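PDB 2PHC: carboxyltransferase domain-containing protein from Pyrococcus horikoshii, which is of unknown function but probably binds ATP and acts as a hydrolase. Local coordinates for residues A[81-92]-A[200-211]. Numbering follows the deposited sequence.
Sequences IKGKTIEIPVAY and VLPGDYVKFVPI
Strand 85-92 runs parallel to strand 205-211 from Thr-85 beside Tyr-205 to Val-90 beside Pro-210, through seven backbone hydrogen bonds opening with Tyr-205 N to Lys-84 O (2.9 Å, N-H...O angle 174°). Lys-84 bends at chi3 and chi4, laying CE 3.6 Å from Tyr-205 OH, so that Lys-84 NZ hydrogen-bonds to Gly-203 O at 3.2 Å, from above the carbonyl plane. NZ also donates to a water that hydrogen-bonds to Asp-204 OD1. Shortening Lys-84 to an alanine would probably leave Gly-203 O and the water without this ammonium donor and uncover part of the Tyr-205 ring. Thr-85 OG1 sits at the edge of that ring while bonding to Ile-81 O. This parallel pair closes an otherwise antiparallel seven-stranded sheet, consistent with the family's cyclophilin-like fold. On the face carrying Ile-88, Val-90 and Phe-208, Ile-88 CD1 lies 3.7 Å from both Val-200 CG1 and Val-206 CG1; Trp-170 also touches Ile-88 and Val-200. Val-90 CG2 presses on Phe-208 CD1 at 3.3 Å, while CG1 covers the centre of the Tyr-92 ring. Tyr-92 OH, hydrogen-bonded to His-118, reaches Phe-208 CB; on the other face, Pro-89 CB meets Ile-211 CG2 at 3.6 Å.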
ATOM      1  N   ILE A  81       0.414  11.338   3.192  1.00 22.34           N
ATOM      2  CA  ILE A  81       0.133   9.907   2.948  1.00 24.72           C
ATOM      3  C   ILE A  81       0.239   9.186   4.278  1.00 27.16           C
ATOM      4  O   ILE A  81      -0.580   8.324   4.583  1.00 28.91           O
ATOM      5  CB  ILE A  81       1.127   9.348   1.924  1.00 23.04           C
ATOM      6  CG1 ILE A  81       0.892   9.990   0.559  1.00 20.81           C
ATOM      7  CG2 ILE A  81       1.145   7.745   1.916  1.00 22.55           C
ATOM      8  CD1 ILE A  81       1.972   9.667  -0.461  1.00 28.83           C
ATOM      9  N   LYS A  82       1.229   9.552   5.095  1.00 29.05           N
ATOM     10  CA  LYS A  82       1.284   9.056   6.505  1.00 29.61           C
ATOM     11  C   LYS A  82       0.013   9.289   7.281  1.00 28.86           C
ATOM     12  O   LYS A  82      -0.415   8.421   8.018  1.00 30.13           O
ATOM     13  CB  LYS A  82       2.529   9.548   7.241  1.00 29.04           C
ATOM     14  CG  LYS A  82       2.437   9.614   8.842  1.00 34.46           C
ATOM     15  NZ  LYS A  82       4.389  10.578  11.418  1.00 34.69           N
ATOM     16  N   GLY A  83      -0.624  10.435   7.102  1.00 29.70           N
ATOM     17  CA  GLY A  83      -1.830  10.759   7.856  1.00 29.04           C
ATOM     18  C   GLY A  83      -3.019   9.889   7.479  1.00 30.80           C
ATOM     19  O   GLY A  83      -4.031   9.882   8.187  1.00 31.62           O
ATOM     20  N   LYS A  84      -2.908   9.174   6.345  1.00 30.22           N
ATOM     21  CA  LYS A  84      -4.005   8.495   5.684  1.00 29.24           C
ATOM     22  C   LYS A  84      -3.764   6.967   5.802  1.00 29.39           C
ATOM     23  O   LYS A  84      -4.527   6.160   5.332  1.00 29.25           O
ATOM     24  CB  LYS A  84      -4.024   8.954   4.212  1.00 28.76           C
ATOM     25  CG  LYS A  84      -4.771  10.268   3.905  1.00 30.62           C
ATOM     26  CD  LYS A  84      -4.664  10.714   2.335  1.00 33.41           C
ATOM     27  CE  LYS A  84      -5.546   9.862   1.345  1.00 31.55           C
ATOM     28  NZ  LYS A  84      -6.945   9.804   1.807  1.00 33.99           N
ATOM     29  N   THR A  85      -2.680   6.610   6.474  1.00 29.13           N
ATOM     30  CA  THR A  85      -2.193   5.301   6.551  1.00 28.36           C
ATOM     31  C   THR A  85      -2.521   4.664   7.893  1.00 31.49           C
ATOM     32  O   THR A  85      -2.140   5.191   8.974  1.00 31.22           O
ATOM     33  CB  THR A  85      -0.680   5.246   6.344  1.00 26.13           C
ATOM     34  OG1 THR A  85      -0.382   5.641   5.007  1.00 24.44           O
ATOM     35  CG2 THR A  85      -0.159   3.821   6.523  1.00 23.09           C
ATOM     36  N   ILE A  86      -3.194   3.505   7.821  1.00 31.83           N
ATOM     37  CA  ILE A  86      -3.508   2.789   9.040  1.00 33.13           C
ATOM     38  C   ILE A  86      -2.623   1.542   9.038  1.00 33.47           C
ATOM     39  O   ILE A  86      -2.545   0.827   8.060  1.00 33.27           O
ATOM     40  CB  ILE A  86      -5.021   2.569   9.130  1.00 33.46           C
ATOM     41  CG1 ILE A  86      -5.703   3.941   9.314  1.00 35.84           C
ATOM     42  CG2 ILE A  86      -5.409   1.573  10.228  1.00 31.01           C
ATOM     43  CD1 ILE A  86      -6.440   4.388   8.091  1.00 36.28           C
ATOM     44  N   GLU A  87      -1.909   1.325  10.136  1.00 34.64           N
ATOM     45  CA  GLU A  87      -0.997   0.186  10.258  1.00 35.54           C
ATOM     46  C   GLU A  87      -1.733  -0.998  10.869  1.00 34.60           C
ATOM     47  O   GLU A  87      -2.349  -0.849  11.930  1.00 33.97           O
ATOM     48  CB  GLU A  87       0.205   0.548  11.151  1.00 36.44           C
ATOM     49  CG  GLU A  87       1.168   1.472  10.497  1.00 40.99           C
ATOM     50  CD  GLU A  87       2.562   1.433  11.124  1.00 49.94           C
ATOM     51  OE1 GLU A  87       2.681   1.402  12.394  1.00 51.67           O
ATOM     52  OE2 GLU A  87       3.535   1.428  10.326  1.00 52.90           O
ATOM     53  N   ILE A  88      -1.633  -2.164  10.236  1.00 33.11           N
ATOM     54  CA  ILE A  88      -2.460  -3.318  10.626  1.00 32.76           C
ATOM     55  C   ILE A  88      -1.589  -4.542  10.927  1.00 33.25           C
ATOM     56  O   ILE A  88      -0.989  -5.122   9.983  1.00 32.28           O
ATOM     57  CB  ILE A  88      -3.623  -3.594   9.570  1.00 32.02           C
ATOM     58  CG1 ILE A  88      -4.675  -2.460   9.674  1.00 33.65           C
ATOM     59  CG2 ILE A  88      -4.375  -4.854   9.873  1.00 30.10           C
ATOM     60  CD1 ILE A  88      -5.875  -2.516   8.723  1.00 27.42           C
ATOM     61  N   PRO A  89      -1.463  -4.908  12.248  1.00 33.86           N
ATOM     62  CA  PRO A  89      -0.679  -6.087  12.574  1.00 33.74           C
ATOM     63  C   PRO A  89      -1.410  -7.372  12.121  1.00 33.77           C
ATOM     64  O   PRO A  89      -2.635  -7.473  12.286  1.00 34.08           O
ATOM     65  CB  PRO A  89      -0.493  -5.986  14.107  1.00 33.91           C
ATOM     66  CG  PRO A  89      -1.646  -5.324  14.571  1.00 34.76           C
ATOM     67  CD  PRO A  89      -1.996  -4.285  13.491  1.00 33.88           C
ATOM     68  N   VAL A  90      -0.629  -8.259  11.491  1.00 33.12           N
ATOM     69  CA  VAL A  90      -1.016  -9.528  10.927  1.00 33.73           C
ATOM     70  C   VAL A  90       0.017 -10.477  11.446  1.00 34.38           C
ATOM     71  O   VAL A  90       1.201 -10.285  11.194  1.00 34.19           O
ATOM     72  CB  VAL A  90      -0.848  -9.587   9.339  1.00 35.12           C
ATOM     73  CG1 VAL A  90      -1.298 -10.950   8.754  1.00 30.75           C
ATOM     74  CG2 VAL A  90      -1.612  -8.432   8.600  1.00 33.78           C
ATOM     75  N   ALA A  91      -0.415 -11.482  12.208  1.00 35.64           N
ATOM     76  CA  ALA A  91       0.413 -12.728  12.441  1.00 35.66           C
ATOM     77  C   ALA A  91       0.302 -13.670  11.233  1.00 35.66           C
ATOM     78  O   ALA A  91      -0.720 -14.271  11.007  1.00 36.11           O
ATOM     79  CB  ALA A  91      -0.024 -13.405  13.768  1.00 33.93           C
ATOM     80  N   TYR A  92       1.350 -13.729  10.419  1.00 37.82           N
ATOM     81  CA  TYR A  92       1.408 -14.531   9.168  1.00 38.14           C
ATOM     82  C   TYR A  92       1.874 -15.970   9.449  1.00 39.82           C
ATOM     83  O   TYR A  92       2.571 -16.218  10.462  1.00 39.07           O
ATOM     84  CB  TYR A  92       2.406 -13.950   8.160  1.00 37.57           C
ATOM     85  CG  TYR A  92       2.088 -12.638   7.511  1.00 35.93           C
ATOM     86  CD1 TYR A  92       2.415 -11.435   8.130  1.00 35.88           C
ATOM     87  CD2 TYR A  92       1.511 -12.587   6.245  1.00 36.77           C
ATOM     88  CE1 TYR A  92       2.116 -10.196   7.498  1.00 35.86           C
ATOM     89  CE2 TYR A  92       1.217 -11.351   5.612  1.00 33.86           C
ATOM     90  CZ  TYR A  92       1.535 -10.188   6.251  1.00 33.38           C
ATOM     91  OH  TYR A  92       1.244  -9.001   5.683  1.00 32.98           O
ATOM     92  N   VAL A 200     -10.675   1.636   8.953  1.00 27.63           N
ATOM     93  CA  VAL A 200     -10.184   2.042   7.654  1.00 26.92           C
ATOM     94  C   VAL A 200     -11.426   2.414   6.972  1.00 27.38           C
ATOM     95  O   VAL A 200     -12.507   1.825   7.220  1.00 28.56           O
ATOM     96  CB  VAL A 200      -9.427   0.787   7.041  1.00 27.39           C
ATOM     97  CG1 VAL A 200      -8.138   0.236   7.850  1.00 25.39           C
ATOM     98  CG2 VAL A 200     -10.366  -0.179   6.225  1.00 23.73           C
ATOM     99  N   LEU A 201     -11.479   3.214   6.200  1.00 28.40           N
ATOM    100  CA  LEU A 201     -12.570   3.637   5.347  1.00 28.27           C
ATOM    101  C   LEU A 201     -12.067   3.720   3.913  1.00 26.08           C
ATOM    102  O   LEU A 201     -10.892   3.921   3.722  1.00 24.35           O
ATOM    103  CB  LEU A 201     -13.146   4.963   5.890  1.00 29.80           C
ATOM    104  CG  LEU A 201     -14.012   4.907   7.159  1.00 32.42           C
ATOM    105  CD1 LEU A 201     -14.195   6.310   7.643  1.00 39.25           C
ATOM    106  CD2 LEU A 201     -15.401   4.292   6.829  1.00 38.29           C
ATOM    107  N   PRO A 202     -12.961   3.532   2.908  1.00 25.39           N
ATOM    108  CA  PRO A 202     -12.493   3.699   1.530  1.00 25.52           C
ATOM    109  C   PRO A 202     -11.612   4.983   1.315  1.00 26.91           C
ATOM    110  O   PRO A 202     -11.996   6.117   1.735  1.00 28.17           O
ATOM    111  CB  PRO A 202     -13.817   3.720   0.673  1.00 24.56           C
ATOM    112  CG  PRO A 202     -14.808   2.823   1.464  1.00 24.53           C
ATOM    113  CD  PRO A 202     -14.411   3.211   2.989  1.00 23.90           C
ATOM    114  N   GLY A 203     -10.434   4.828   0.694  1.00 26.11           N
ATOM    115  CA  GLY A 203      -9.639   6.007   0.351  1.00 25.55           C
ATOM    116  C   GLY A 203      -8.512   6.133   1.314  1.00 26.16           C
ATOM    117  O   GLY A 203      -7.499   6.746   0.976  1.00 29.44           O
ATOM    118  N   ASP A 204      -8.638   5.506   2.481  1.00 24.56           N
ATOM    119  CA  ASP A 204      -7.486   5.197   3.351  1.00 24.79           C
ATOM    120  C   ASP A 204      -6.438   4.202   2.775  1.00 23.38           C
ATOM    121  O   ASP A 204      -6.722   3.452   1.857  1.00 19.32           O
ATOM    122  CB  ASP A 204      -7.992   4.565   4.645  1.00 25.17           C
ATOM    123  CG  ASP A 204      -8.844   5.538   5.497  1.00 30.01           C
ATOM    124  OD1 ASP A 204      -9.009   6.767   5.188  1.00 34.65           O
ATOM    125  OD2 ASP A 204      -9.339   5.044   6.516  1.00 29.72           O
ATOM    126  N   TYR A 205      -5.233   4.208   3.351  1.00 24.51           N
ATOM    127  CA  TYR A 205      -4.160   3.270   2.965  1.00 23.74           C
ATOM    128  C   TYR A 205      -3.865   2.328   4.109  1.00 24.91           C
ATOM    129  O   TYR A 205      -4.136   2.617   5.302  1.00 21.41           O
ATOM    130  CB  TYR A 205      -2.841   3.939   2.533  1.00 25.08           C
ATOM    131  CG  TYR A 205      -2.992   5.079   1.537  1.00 25.02           C
ATOM    132  CD1 TYR A 205      -3.672   4.917   0.374  1.00 31.50           C
ATOM    133  CD2 TYR A 205      -2.474   6.356   1.830  1.00 27.95           C
ATOM    134  CE1 TYR A 205      -3.858   6.028  -0.559  1.00 33.48           C
ATOM    135  CE2 TYR A 205      -2.665   7.462   0.948  1.00 28.46           C
ATOM    136  CZ  TYR A 205      -3.323   7.282  -0.235  1.00 28.70           C
ATOM    137  OH  TYR A 205      -3.460   8.320  -1.110  1.00 26.88           O
ATOM    138  N   VAL A 206      -3.351   1.145   3.765  1.00 23.56           N
ATOM    139  CA  VAL A 206      -3.104   0.210   4.843  1.00 22.37           C
ATOM    140  C   VAL A 206      -1.678  -0.317   4.756  1.00 22.02           C
ATOM    141  O   VAL A 206      -1.228  -0.655   3.701  1.00 20.86           O
ATOM    142  CB  VAL A 206      -4.123  -0.997   4.868  1.00 22.20           C
ATOM    143  CG1 VAL A 206      -3.572  -2.074   5.823  1.00 23.31           C
ATOM    144  CG2 VAL A 206      -5.632  -0.570   5.294  1.00 17.51           C
ATOM    145  N   LYS A 207      -1.034  -0.445   5.899  1.00 22.33           N
ATOM    146  CA  LYS A 207       0.268  -1.001   5.929  1.00 24.19           C
ATOM    147  C   LYS A 207       0.132  -2.237   6.834  1.00 24.31           C
ATOM    148  O   LYS A 207      -0.232  -2.098   7.992  1.00 23.29           O
ATOM    149  CB  LYS A 207       1.297   0.034   6.530  1.00 24.20           C
ATOM    150  CG  LYS A 207       2.814  -0.456   6.503  1.00 26.15           C
ATOM    151  CD  LYS A 207       3.235  -1.100   5.161  1.00 29.09           C
ATOM    152  CE  LYS A 207       4.815  -1.412   4.964  1.00 34.17           C
ATOM    153  NZ  LYS A 207       5.324  -2.357   6.047  1.00 35.15           N
ATOM    154  N   PHE A 208       0.351  -3.438   6.285  1.00 25.60           N
ATOM    155  CA  PHE A 208       0.379  -4.645   7.112  1.00 27.13           C
ATOM    156  C   PHE A 208       1.713  -4.762   7.787  1.00 28.47           C
ATOM    157  O   PHE A 208       2.726  -4.432   7.203  1.00 27.93           O
ATOM    158  CB  PHE A 208       0.042  -5.924   6.374  1.00 25.22           C
ATOM    159  CG  PHE A 208      -1.350  -5.935   5.780  1.00 23.87           C
ATOM    160  CD1 PHE A 208      -2.461  -5.969   6.571  1.00 22.88           C
ATOM    161  CD2 PHE A 208      -1.522  -5.971   4.420  1.00 21.62           C
ATOM    162  CE1 PHE A 208      -3.734  -6.014   5.982  1.00 17.77           C
ATOM    163  CE2 PHE A 208      -2.773  -6.003   3.832  1.00 18.83           C
ATOM    164  CZ  PHE A 208      -3.851  -6.041   4.631  1.00 20.31           C
ATOM    165  N   VAL A 209       1.661  -5.189   9.049  1.00 30.74           N
ATOM    166  CA  VAL A 209       2.825  -5.217   9.932  1.00 33.96           C
ATOM    167  C   VAL A 209       2.939  -6.620  10.517  1.00 34.80           C
ATOM    168  O   VAL A 209       2.161  -6.947  11.433  1.00 35.11           O
ATOM    169  CB  VAL A 209       2.672  -4.191  11.142  1.00 34.07           C
ATOM    170  CG1 VAL A 209       3.954  -4.255  12.082  1.00 36.15           C
ATOM    171  CG2 VAL A 209       2.420  -2.757  10.659  1.00 32.66           C
ATOM    172  N   PRO A 210       3.863  -7.468   9.991  1.00 36.31           N
ATOM    173  CA  PRO A 210       4.030  -8.810  10.541  1.00 37.17           C
ATOM    174  C   PRO A 210       4.327  -8.751  12.039  1.00 39.57           C
ATOM    175  O   PRO A 210       5.150  -7.978  12.444  1.00 39.72           O
ATOM    176  CB  PRO A 210       5.261  -9.299   9.812  1.00 38.25           C
ATOM    177  CG  PRO A 210       5.356  -8.518   8.590  1.00 35.43           C
ATOM    178  CD  PRO A 210       4.859  -7.198   8.923  1.00 35.98           C
ATOM    179  N   ILE A 211       3.581  -9.490  12.852  1.00 43.07           N
ATOM    180  CA  ILE A 211       3.798  -9.678  14.300  1.00 45.09           C
ATOM    181  C   ILE A 211       3.942 -11.201  14.549  1.00 47.49           C
ATOM    182  O   ILE A 211       3.617 -12.004  13.659  1.00 46.96           O
ATOM    183  CB  ILE A 211       2.634  -9.081  15.207  1.00 45.14           C
ATOM    184  CG1 ILE A 211       1.277  -9.752  14.929  1.00 43.89           C
ATOM    185  CG2 ILE A 211       2.568  -7.570  15.118  1.00 44.90           C
ATOM    186  CD1 ILE A 211       0.134  -9.318  15.844  1.00 39.62           C
TER
HETATM  187  O   HOH W   1      -7.838   8.826   4.291  1.00 43.19           O
HETATM  188  O   HOH W   2       4.037 -12.609  11.203  1.00 28.67           O